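Local coordinates for extracellular solute-binding protein (Bordetella parapertussis, PDB 3PU5) that probably captures a small solute, possibly a polyamine, in the periplasm and hands it to a membrane transporter, at residues E27-E30 and G34-V37; R72-K77 and A99-C104; T217-D222 and A274-A279. All blocks are in the same frame, centred on the assembly; numbering follows the deposited sequence.

Contact 1: E27-E30 and G34-V37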
ATOM      1  N   GLU A  27     -10.280  18.807   5.766  1.00 14.14           N
ATOM      2  CA  GLU A  27     -11.378  19.592   6.341  1.00 16.07           C
ATOM      3  C   GLU A  27     -11.357  19.665   7.878  1.00 16.61           C
ATOM      4  O   GLU A  27     -11.418  20.756   8.441  1.00 16.54           O
ATOM      5  CB  GLU A  27     -12.737  19.130   5.805  1.00 14.67           C
ATOM      6  CG  GLU A  27     -13.022  19.596   4.372  1.00 15.95           C
ATOM      7  CD  GLU A  27     -14.217  18.889   3.732  1.00 19.64           C
ATOM      8  OE1 GLU A  27     -14.907  18.120   4.432  1.00 22.55           O
ATOM      9  OE2 GLU A  27     -14.475  19.102   2.526  1.00 23.86           O
ATOM     10  N   PRO A  28     -11.257  18.508   8.564  1.00 16.28           N
ATOM     11  CA  PRO A  28     -11.161  18.543  10.031  1.00 14.91           C
ATOM     12  C   PRO A  28      -9.977  19.362  10.535  1.00 15.97           C
ATOM     13  O   PRO A  28     -10.106  20.082  11.525  1.00 16.02           O
ATOM     14  CB  PRO A  28     -10.973  17.068  10.402  1.00 15.29           C
ATOM     15  CG  PRO A  28     -11.640  16.326   9.286  1.00 13.82           C
ATOM     16  CD  PRO A  28     -11.332  17.129   8.052  1.00 13.36           C
ATOM     17  N   PHE A  29      -8.840  19.256   9.858  1.00 14.15           N
ATOM     18  CA  PHE A  29      -7.660  20.014  10.246  1.00 14.53           C
ATOM     19  C   PHE A  29      -7.889  21.516  10.120  1.00 15.85           C
ATOM     20  O   PHE A  29      -7.513  22.280  11.009  1.00 15.51           O
ATOM     21  CB  PHE A  29      -6.458  19.617   9.392  1.00 13.33           C
ATOM     22  CG  PHE A  29      -5.221  20.415   9.692  1.00 15.63           C
ATOM     23  CD1 PHE A  29      -4.505  20.187  10.855  1.00 12.32           C
ATOM     24  CD2 PHE A  29      -4.779  21.397   8.813  1.00 13.56           C
ATOM     25  CE1 PHE A  29      -3.364  20.927  11.138  1.00 14.53           C
ATOM     26  CE2 PHE A  29      -3.648  22.126   9.080  1.00 14.66           C
ATOM     27  CZ  PHE A  29      -2.935  21.894  10.248  1.00 16.53           C
ATOM     28  N   GLU A  30      -8.480  21.932   9.000  1.00 15.98           N
ATOM     29  CA  GLU A  30      -8.792  23.338   8.773  1.00 17.47           C
ATOM     30  C   GLU A  30      -9.646  23.845   9.933  1.00 18.57           C
ATOM     31  O   GLU A  30      -9.416  24.924  10.471  1.00 17.91           O
ATOM     32  CB  GLU A  30      -9.575  23.520   7.467  1.00 16.92           C
ATOM     33  CG  GLU A  30      -8.800  23.299   6.170  1.00 19.39           C
ATOM     34  CD  GLU A  30      -9.610  23.706   4.928  1.00 22.74           C
ATOM     35  OE1 GLU A  30     -10.856  23.617   4.970  1.00 27.09           O
ATOM     36  OE2 GLU A  30      -9.008  24.132   3.915  1.00 21.90           O
ATOM     37  N   GLY A  34      -7.558  26.389  11.841  1.00 18.03           N
ATOM     38  CA  GLY A  34      -7.764  27.618  11.092  1.00 21.42           C
ATOM     39  C   GLY A  34      -6.864  27.734   9.868  1.00 19.74           C
ATOM     40  O   GLY A  34      -6.816  28.777   9.212  1.00 17.78           O
ATOM     41  N   VAL A  35      -6.147  26.657   9.557  1.00 17.71           N
ATOM     42  CA  VAL A  35      -5.228  26.658   8.431  1.00 16.10           C
ATOM     43  C   VAL A  35      -5.921  26.055   7.226  1.00 18.40           C
ATOM     44  O   VAL A  35      -6.397  24.926   7.273  1.00 16.61           O
ATOM     45  CB  VAL A  35      -3.957  25.852   8.742  1.00 18.69           C
ATOM     46  CG1 VAL A  35      -3.112  25.675   7.486  1.00 17.63           C
ATOM     47  CG2 VAL A  35      -3.155  26.540   9.847  1.00 20.16           C
ATOM     48  N   LYS A  36      -5.999  26.823   6.148  1.00 16.75           N
ATOM     49  CA  LYS A  36      -6.609  26.321   4.927  1.00 18.64           C
ATOM     50  C   LYS A  36      -5.730  25.257   4.266  1.00 14.85           C
ATOM     51  O   LYS A  36      -4.498  25.364   4.254  1.00 16.94           O
ATOM     52  CB  LYS A  36      -6.912  27.467   3.952  1.00 15.76           C
ATOM     53  CG  LYS A  36      -7.354  26.979   2.585  1.00 18.81           C
ATOM     54  CD  LYS A  36      -8.515  27.775   2.019  1.00 23.00           C
ATOM     55  CE  LYS A  36      -9.004  27.128   0.732  1.00 23.48           C
ATOM     56  NZ  LYS A  36     -10.424  27.453   0.456  1.00 35.64           N
ATOM     57  N   VAL A  37      -6.362  24.222   3.731  1.00 13.99           N
ATOM     58  CA  VAL A  37      -5.624  23.182   3.022  1.00 12.98           C
ATOM     59  C   VAL A  37      -6.161  23.031   1.605  1.00 14.21           C
ATOM     60  O   VAL A  37      -7.363  22.819   1.403  1.00 14.86           O
ATOM     61  CB  VAL A  37      -5.700  21.808   3.727  1.00 13.97           C
ATOM     62  CG1 VAL A  37      -4.875  20.770   2.939  1.00 11.83           C
ATOM     63  CG2 VAL A  37      -5.206  21.912   5.160  1.00 14.61           C
TER

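Contact 2: R72-K77 and A99-C104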
ATOM      1  N   ARG A  72      12.549   9.282  -4.890  1.00 16.90           N
ATOM      2  CA  ARG A  72      13.319  10.239  -5.687  1.00 18.77           C
ATOM      3  C   ARG A  72      13.658  11.481  -4.861  1.00 17.10           C
ATOM      4  O   ARG A  72      14.786  11.986  -4.895  1.00 17.61           O
ATOM      5  CB  ARG A  72      12.541  10.651  -6.947  1.00 20.12           C
ATOM      6  CG  ARG A  72      12.289   9.527  -7.929  1.00 20.01           C
ATOM      7  CD  ARG A  72      11.221   9.919  -8.951  1.00 22.34           C
ATOM      8  NE  ARG A  72      11.673  10.976  -9.851  1.00 21.85           N
ATOM      9  CZ  ARG A  72      10.903  11.556 -10.765  1.00 25.90           C
ATOM     10  NH1 ARG A  72       9.635  11.184 -10.901  1.00 23.21           N
ATOM     11  NH2 ARG A  72      11.397  12.508 -11.551  1.00 25.20           N
ATOM     12  N   LEU A  73      12.665  11.972  -4.129  1.00 14.02           N
ATOM     13  CA  LEU A  73      12.811  13.176  -3.332  1.00 15.14           C
ATOM     14  C   LEU A  73      13.704  12.926  -2.130  1.00 14.64           C
ATOM     15  O   LEU A  73      14.394  13.824  -1.658  1.00 16.42           O
ATOM     16  CB  LEU A  73      11.445  13.653  -2.858  1.00 14.21           C
ATOM     17  CG  LEU A  73      10.587  14.202  -3.980  1.00 15.27           C
ATOM     18  CD1 LEU A  73       9.459  15.030  -3.390  1.00 14.36           C
ATOM     19  CD2 LEU A  73      11.464  15.044  -4.874  1.00 16.46           C
ATOM     20  N   ILE A  74      13.668  11.700  -1.627  1.00 16.11           N
ATOM     21  CA  ILE A  74      14.585  11.286  -0.573  1.00 17.99           C
ATOM     22  C   ILE A  74      16.023  11.371  -1.056  1.00 18.45           C
ATOM     23  O   ILE A  74      16.882  11.936  -0.382  1.00 19.89           O
ATOM     24  CB  ILE A  74      14.316   9.843  -0.136  1.00 20.14           C
ATOM     25  CG1 ILE A  74      13.098   9.800   0.777  1.00 17.76           C
ATOM     26  CG2 ILE A  74      15.521   9.283   0.620  1.00 21.01           C
ATOM     27  CD1 ILE A  74      13.341  10.499   2.087  1.00 17.46           C
ATOM     28  N   ARG A  75      16.275  10.794  -2.226  1.00 17.67           N
ATOM     29  CA  ARG A  75      17.608  10.767  -2.811  1.00 21.50           C
ATOM     30  C   ARG A  75      18.120  12.169  -3.151  1.00 21.57           C
ATOM     31  O   ARG A  75      19.328  12.409  -3.144  1.00 19.07           O
ATOM     32  CB  ARG A  75      17.613   9.890  -4.067  1.00 23.12           C
ATOM     33  CG  ARG A  75      17.317   8.423  -3.788  1.00 27.17           C
ATOM     34  CD  ARG A  75      18.346   7.833  -2.842  1.00 33.36           C
ATOM     35  NE  ARG A  75      19.697   7.927  -3.395  1.00 39.83           N
ATOM     36  CZ  ARG A  75      20.771   7.358  -2.853  1.00 47.16           C
ATOM     37  NH1 ARG A  75      20.655   6.641  -1.736  1.00 48.70           N
ATOM     38  NH2 ARG A  75      21.960   7.501  -3.431  1.00 43.58           N
ATOM     39  N   ALA A  76      17.201  13.088  -3.445  1.00 18.62           N
ATOM     40  CA  ALA A  76      17.572  14.453  -3.814  1.00 15.15           C
ATOM     41  C   ALA A  76      17.477  15.459  -2.655  1.00 15.87           C
ATOM     42  O   ALA A  76      17.580  16.665  -2.872  1.00 15.59           O
ATOM     43  CB  ALA A  76      16.744  14.923  -5.001  1.00 16.25           C
ATOM     44  N   LYS A  77      17.270  14.959  -1.439  1.00 14.12           N
ATOM     45  CA  LYS A  77      17.261  15.792  -0.230  1.00 17.43           C
ATOM     46  C   LYS A  77      16.207  16.910  -0.254  1.00 16.99           C
ATOM     47  O   LYS A  77      16.485  18.054   0.145  1.00 16.28           O
ATOM     48  CB  LYS A  77      18.646  16.404   0.021  1.00 17.69           C
ATOM     49  CG  LYS A  77      19.818  15.478  -0.284  1.00 17.77           C
ATOM     50  CD  LYS A  77      19.839  14.237   0.605  1.00 21.14           C
ATOM     51  CE  LYS A  77      21.071  13.374   0.293  1.00 25.42           C
ATOM     52  NZ  LYS A  77      21.141  12.122   1.109  1.00 23.81           N
ATOM     53  N   ALA A  99      10.694   3.325   8.096  1.00 10.82           N
ATOM     54  CA  ALA A  99      12.048   2.820   7.867  1.00 14.79           C
ATOM     55  C   ALA A  99      12.708   3.256   6.557  1.00 16.08           C
ATOM     56  O   ALA A  99      13.908   3.501   6.531  1.00 16.84           O
ATOM     57  CB  ALA A  99      12.090   1.298   7.995  1.00 15.60           C
ATOM     58  N   ASP A 100      11.947   3.354   5.474  1.00 12.62           N
ATOM     59  CA  ASP A 100      12.555   3.691   4.187  1.00 14.12           C
ATOM     60  C   ASP A 100      12.916   5.180   4.036  1.00 12.93           C
ATOM     61  O   ASP A 100      13.668   5.552   3.140  1.00 13.25           O
ATOM     62  CB  ASP A 100      11.640   3.263   3.028  1.00 12.42           C
ATOM     63  CG  ASP A 100      11.601   1.748   2.830  1.00 18.79           C
ATOM     64  OD1 ASP A 100      12.503   1.044   3.336  1.00 20.04           O
ATOM     65  OD2 ASP A 100      10.673   1.256   2.160  1.00 19.36           O
ATOM     66  N   TRP A 101      12.384   6.033   4.902  1.00 11.81           N
ATOM     67  CA  TRP A 101      12.317   7.463   4.573  1.00 11.96           C
ATOM     68  C   TRP A 101      13.365   8.356   5.254  1.00 12.81           C
ATOM     69  O   TRP A 101      13.275   9.583   5.227  1.00 11.82           O
ATOM     70  CB  TRP A 101      10.872   7.955   4.761  1.00 12.86           C
ATOM     71  CG  TRP A 101       9.943   6.914   4.230  1.00 11.52           C
ATOM     72  CD1 TRP A 101       9.122   6.094   4.954  1.00 11.26           C
ATOM     73  CD2 TRP A 101       9.799   6.516   2.861  1.00 12.56           C
ATOM     74  NE1 TRP A 101       8.463   5.222   4.117  1.00 11.19           N
ATOM     75  CE2 TRP A 101       8.861   5.463   2.827  1.00 11.73           C
ATOM     76  CE3 TRP A 101      10.366   6.954   1.656  1.00 15.38           C
ATOM     77  CZ2 TRP A 101       8.474   4.850   1.639  1.00 14.67           C
ATOM     78  CZ3 TRP A 101       9.978   6.338   0.477  1.00 12.99           C
ATOM     79  CH2 TRP A 101       9.042   5.299   0.480  1.00 13.78           C
ATOM     80  N   GLU A 102      14.361   7.712   5.848  1.00 11.27           N
ATOM     81  CA  GLU A 102      15.526   8.386   6.404  1.00 14.72           C
ATOM     82  C   GLU A 102      15.168   9.555   7.317  1.00 15.49           C
ATOM     83  O   GLU A 102      15.784  10.620   7.252  1.00 14.68           O
ATOM     84  CB  GLU A 102      16.494   8.796   5.276  1.00 17.31           C
ATOM     85  CG  GLU A 102      17.094   7.576   4.572  1.00 19.11           C
ATOM     86  CD  GLU A 102      18.010   7.915   3.412  1.00 26.44           C
ATOM     87  OE1 GLU A 102      18.626   9.006   3.416  1.00 25.54           O
ATOM     88  OE2 GLU A 102      18.116   7.077   2.490  1.00 28.89           O
ATOM     89  N   GLY A 103      14.169   9.333   8.171  1.00 14.26           N
ATOM     90  CA  GLY A 103      13.752  10.313   9.157  1.00 15.05           C
ATOM     91  C   GLY A 103      13.032  11.509   8.572  1.00 14.78           C
ATOM     92  O   GLY A 103      12.885  12.542   9.231  1.00 16.62           O
ATOM     93  N   CYS A 104      12.584  11.375   7.330  1.00 13.12           N
ATOM     94  CA  CYS A 104      11.928  12.480   6.637  1.00 13.70           C
ATOM     95  C   CYS A 104      10.551  12.094   6.107  1.00 16.41           C
ATOM     96  O   CYS A 104      10.021  12.778   5.224  1.00 15.25           O
ATOM     97  CB  CYS A 104      12.783  12.978   5.463  1.00 15.25           C
ATOM     98  SG  CYS A 104      14.429  13.572   5.902  1.00 15.76           S
TER

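Contact 3: T217-D222 and A274-A279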
ATOM      1  N   THR A 217     -11.423  -6.602  -1.251  1.00 11.31           N
ATOM      2  CA  THR A 217     -12.094  -7.884  -1.096  1.00 11.44           C
ATOM      3  C   THR A 217     -13.197  -7.777  -0.032  1.00 13.45           C
ATOM      4  O   THR A 217     -14.268  -8.379  -0.189  1.00 13.14           O
ATOM      5  CB  THR A 217     -11.099  -9.015  -0.748  1.00 10.79           C
ATOM      6  OG1 THR A 217     -10.022  -9.025  -1.696  1.00 10.54           O
ATOM      7  CG2 THR A 217     -11.792 -10.365  -0.787  1.00 12.51           C
ATOM      8  N   PHE A 218     -12.950  -6.999   1.029  1.00 10.42           N
ATOM      9  CA  PHE A 218     -13.949  -6.821   2.091  1.00 12.03           C
ATOM     10  C   PHE A 218     -15.213  -6.191   1.516  1.00 13.04           C
ATOM     11  O   PHE A 218     -16.324  -6.622   1.812  1.00 14.04           O
ATOM     12  CB  PHE A 218     -13.432  -5.948   3.252  1.00 11.57           C
ATOM     13  CG  PHE A 218     -12.236  -6.516   3.988  1.00 10.94           C
ATOM     14  CD1 PHE A 218     -11.971  -7.868   3.993  1.00  9.06           C
ATOM     15  CD2 PHE A 218     -11.399  -5.674   4.714  1.00 10.93           C
ATOM     16  CE1 PHE A 218     -10.882  -8.375   4.683  1.00  9.87           C
ATOM     17  CE2 PHE A 218     -10.307  -6.163   5.403  1.00  9.99           C
ATOM     18  CZ  PHE A 218     -10.046  -7.519   5.392  1.00 12.34           C
ATOM     19  N   ILE A 219     -15.032  -5.165   0.690  1.00 13.41           N
ATOM     20  CA  ILE A 219     -16.151  -4.493   0.038  1.00 13.90           C
ATOM     21  C   ILE A 219     -16.974  -5.485  -0.786  1.00 17.85           C
ATOM     22  O   ILE A 219     -18.203  -5.519  -0.684  1.00 17.85           O
ATOM     23  CB  ILE A 219     -15.659  -3.323  -0.830  1.00 15.15           C
ATOM     24  CG1 ILE A 219     -14.993  -2.268   0.065  1.00 15.40           C
ATOM     25  CG2 ILE A 219     -16.818  -2.715  -1.636  1.00 14.12           C
ATOM     26  CD1 ILE A 219     -14.260  -1.174  -0.692  1.00 16.20           C
ATOM     27  N   ALA A 220     -16.289  -6.302  -1.584  1.00 15.64           N
ATOM     28  CA  ALA A 220     -16.950  -7.329  -2.385  1.00 15.87           C
ATOM     29  C   ALA A 220     -17.626  -8.375  -1.501  1.00 16.70           C
ATOM     30  O   ALA A 220     -18.753  -8.791  -1.772  1.00 17.43           O
ATOM     31  CB  ALA A 220     -15.954  -7.999  -3.341  1.00 13.97           C
ATOM     32  N   GLU A 221     -16.941  -8.791  -0.442  1.00 15.31           N
ATOM     33  CA  GLU A 221     -17.509  -9.742   0.502  1.00 15.91           C
ATOM     34  C   GLU A 221     -18.825  -9.216   1.083  1.00 17.12           C
ATOM     35  O   GLU A 221     -19.781  -9.971   1.255  1.00 18.62           O
ATOM     36  CB  GLU A 221     -16.521 -10.021   1.638  1.00 15.91           C
ATOM     37  CG  GLU A 221     -17.077 -10.896   2.756  1.00 17.32           C
ATOM     38  CD  GLU A 221     -16.128 -11.011   3.950  1.00 19.46           C
ATOM     39  OE1 GLU A 221     -15.133 -10.253   4.008  1.00 15.45           O
ATOM     40  OE2 GLU A 221     -16.380 -11.860   4.831  1.00 20.20           O
ATOM     41  N   ASP A 222     -18.862  -7.923   1.394  1.00 16.85           N
ATOM     42  CA  ASP A 222     -20.032  -7.320   2.029  1.00 20.17           C
ATOM     43  C   ASP A 222     -21.207  -7.196   1.054  1.00 20.37           C
ATOM     44  O   ASP A 222     -22.348  -7.475   1.407  1.00 22.47           O
ATOM     45  CB  ASP A 222     -19.699  -5.936   2.596  1.00 18.59           C
ATOM     46  CG  ASP A 222     -18.781  -5.997   3.820  1.00 18.90           C
ATOM     47  OD1 ASP A 222     -18.516  -7.105   4.335  1.00 18.38           O
ATOM     48  OD2 ASP A 222     -18.330  -4.925   4.270  1.00 20.04           O
ATOM     49  N   ALA A 274     -13.108   4.754   6.288  1.00 12.10           N
ATOM     50  CA  ALA A 274     -13.827   5.152   5.080  1.00 12.80           C
ATOM     51  C   ALA A 274     -13.281   4.437   3.836  1.00 11.71           C
ATOM     52  O   ALA A 274     -14.037   4.057   2.939  1.00 10.60           O
ATOM     53  CB  ALA A 274     -13.745   6.670   4.906  1.00 13.46           C
HETATM   54  N   MSE A 275     -11.964   4.250   3.796  1.00 10.36           N
HETATM   55  CA  MSE A 275     -11.303   3.669   2.627  1.00 10.97           C
HETATM   56  C   MSE A 275     -11.067   2.166   2.732  1.00 10.89           C
HETATM   57  O   MSE A 275     -10.575   1.564   1.782  1.00 10.53           O
HETATM   58  CB  MSE A 275      -9.958   4.354   2.377  1.00  9.06           C
HETATM   59  CG  MSE A 275     -10.079   5.807   2.012  1.00 11.77           C
HETATM   60 SE   MSE A 275     -10.931   6.032   0.259  1.00 28.13          SE
HETATM   61  CE  MSE A 275      -9.576   5.166  -0.874  1.00 15.88           C
ATOM     62  N   TYR A 276     -11.410   1.558   3.868  1.00  9.21           N
ATOM     63  CA  TYR A 276     -11.028   0.161   4.133  1.00 11.96           C
ATOM     64  C   TYR A 276      -9.509  -0.037   4.031  1.00 10.82           C
ATOM     65  O   TYR A 276      -9.026  -0.990   3.404  1.00 10.03           O
ATOM     66  CB  TYR A 276     -11.757  -0.826   3.210  1.00 13.44           C
ATOM     67  CG  TYR A 276     -13.250  -0.936   3.460  1.00 15.87           C
ATOM     68  CD1 TYR A 276     -14.090   0.152   3.254  1.00 20.01           C
ATOM     69  CD2 TYR A 276     -13.822  -2.130   3.865  1.00 16.50           C
ATOM     70  CE1 TYR A 276     -15.453   0.057   3.469  1.00 25.05           C
ATOM     71  CE2 TYR A 276     -15.179  -2.238   4.088  1.00 17.45           C
ATOM     72  CZ  TYR A 276     -15.990  -1.145   3.889  1.00 24.68           C
ATOM     73  OH  TYR A 276     -17.346  -1.245   4.101  1.00 28.14           O
ATOM     74  N   TYR A 277      -8.771   0.878   4.655  1.00 10.80           N
ATOM     75  CA  TYR A 277      -7.319   0.790   4.771  1.00 10.78           C
ATOM     76  C   TYR A 277      -6.928   0.491   6.213  1.00 11.90           C
ATOM     77  O   TYR A 277      -7.736   0.654   7.139  1.00  9.89           O
ATOM     78  CB  TYR A 277      -6.660   2.119   4.402  1.00  9.90           C
ATOM     79  CG  TYR A 277      -6.702   2.511   2.940  1.00 11.32           C
ATOM     80  CD1 TYR A 277      -6.855   1.563   1.931  1.00 12.54           C
ATOM     81  CD2 TYR A 277      -6.552   3.838   2.569  1.00 10.42           C
ATOM     82  CE1 TYR A 277      -6.874   1.940   0.592  1.00 11.52           C
ATOM     83  CE2 TYR A 277      -6.571   4.221   1.242  1.00 11.45           C
ATOM     84  CZ  TYR A 277      -6.725   3.275   0.260  1.00 12.98           C
ATOM     85  OH  TYR A 277      -6.733   3.681  -1.057  1.00 12.21           O
ATOM     86  N   GLY A 278      -5.671   0.081   6.396  1.00  9.58           N
ATOM     87  CA  GLY A 278      -5.093  -0.043   7.716  1.00 10.24           C
ATOM     88  C   GLY A 278      -4.399   1.243   8.131  1.00 10.69           C
ATOM     89  O   GLY A 278      -3.703   1.857   7.325  1.00  8.65           O
ATOM     90  N   ALA A 279      -4.588   1.639   9.391  1.00  8.49           N
ATOM     91  CA  ALA A 279      -3.967   2.842   9.941  1.00 10.34           C
ATOM     92  C   ALA A 279      -2.546   2.558  10.394  1.00 10.67           C
ATOM     93  O   ALA A 279      -2.258   1.477  10.920  1.00 10.32           O
ATOM     94  CB  ALA A 279      -4.775   3.365  11.109  1.00  9.91           C
TER
HETATM   95  O   HOH W   1     -18.955  -2.967   2.978  1.00 28.54           O

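Contact 1: E27-E30 and G34-V37
Phe29 and Glu30, in the last part of helix 15-33, pack against the chain that becomes strand 36-41, and so close a beta-alpha-beta unit whose first strand, 7-12, runs parallel to the second. The turn between them is very short, which makes the contact a good example of how a helix end and the next strand are tied to each other. A chi1 of 177° sends the Phe29 ring away from its backbone N and toward the strand: CE2 rests obliquely on Val35 CB at 3.8 Å, while CD2 meets Val37 CG2 at 3.7 Å, the methyl lying at the ring edge. Phe258 packs edge-to-face with the same ring, and Val37 reaches on to Ile8 and Val10, so the apolar side continues into the strand 7-12 and helix 252-262.

Glu30 supplies the polar half. Its carbonyl O takes the N-H of Gly34 at 2.7 Å; Gly34 is also where the chain leaves the helix, with a positive phi of the kind glycine adopts easily. Farther along the turn, Val35 O lies against the Glu30 stem, 3.2 Å from CA in a C-H···O contact. Beyond CG the glutamate chain is extended, which carries the carboxylate alongside Lys36 to the N-H of Val37. The Lys36 NZ is 5.0 Å from Glu30 OE2, too far for direct pairing, though its charge may still favour the carboxylate. The carboxylate is held by a nearly straight bond: the N-H of Val37 points at Glu30 OE2 over 2.7 Å, 176° at hydrogen, and enters on the anti lone pair, away from OE1.

Contact 2: R72-K77 and A99-C104
Ile74 and Trp101 bring the two backbones together, their CA atoms 6.8 Å apart. Segment 72-77 is the C-terminal end of helix 67-75, finished by a Schellman motif in which Lys77 takes positive phi and its N bonds to Ile74 O, while the N of the next residue, Lys78, bonds to Leu73 O; in 99-104 a type I' turn from Trp101 to Cys104 is closed by Cys104 N on Trp101 O at 2.8 Å.

Ile74 carries the contact with this turn. A chi1 of -78° sets CG1 beside the backbone N and a chi2 of -67° then swings CD1 onto the turn, 3.3 Å from Trp101 O and, in a different direction, 4.2 Å from Cys104 CB. CG1 meets the indole at its edge, near the ring plane, 4.0 Å from Trp101 CE3, and one face of that ring is overlain by Asp100 CB. The other branch, CG2, lies against the Glu102 carboxylate, 3.9 Å from OE2. Arg75 and Lys77 bring opposite charge near that carboxylate without touching it.

Leu79 packs on both Ile74 and Cys104 and extends the apolar patch. On another side of the helix end, Leu73 rests on Ile51 and Leu52 of helix 44-53, while Asp100 bonds to Thr305 at the start of helix 305-322.

Contact 3: T217-D222 and A274-A279
Apolar packing between Tyr276 and helix 214-223 makes up most of this contact. Ile219 CG1 stands over the middle of the Tyr276 ring, 3.8 Å from its centroid and only 4° off the normal, a well-centred CH-pi contact. Phe218 approaches obliquely instead, its CB 3.9 Å from Tyr276 CD2, and Tyr276 CD2 in turn lies at the edge of the Phe218 ring, near its plane. Both residues approach the phenol from the same side, Ile219 over its centre and Phe218 near its CD2 rim. Tyr276 is the residue at which the chain leaves helix 265-275, with positive phi, and its CG lies beside the backbone N (chi1 -68°), which turns the ring toward the neighbouring helix.

The polar link is indirect. Tyr276 OH and Asp222 OD2, 3.8 Å apart, share a water, 2.6 Å from the hydroxyl; its 2.4 Å distance to Asp222 OD2 is too short to be taken at face value. Asp222 is tied more firmly to Arg293 by a salt bridge at the same oxygen, an arginine that also pairs with Glu221.

Helix 214-223 follows strand 209-213 of the antiparallel sheet, and helix 265-275 leans on helix 15-33; such a bridge is consistent with a contact between the two lobes of a type II periplasmic binding protein.

Overall arrangement
The three contacts lie well apart, with nearest atoms from about 11 Å (contacts 1 and 3) to about 17 Å (contacts 1 and 2), and all are partly buried. Contact 1, farthest from the chain centre, joins elements adjacent in sequence and is the one closed by direct hydrogen bonds across it. Contacts 2 and 3 rely on apolar side chains instead, and stand on opposite sides of the centre. In contact 2 a helix end meets a loop turn, with charges only loosely near; in contact 3 two elements distant in sequence meet through an aromatic ring and a water. Helix 15-33 links contact 1 to contact 3, bearing Phe29 and Glu30 and touching Ala274.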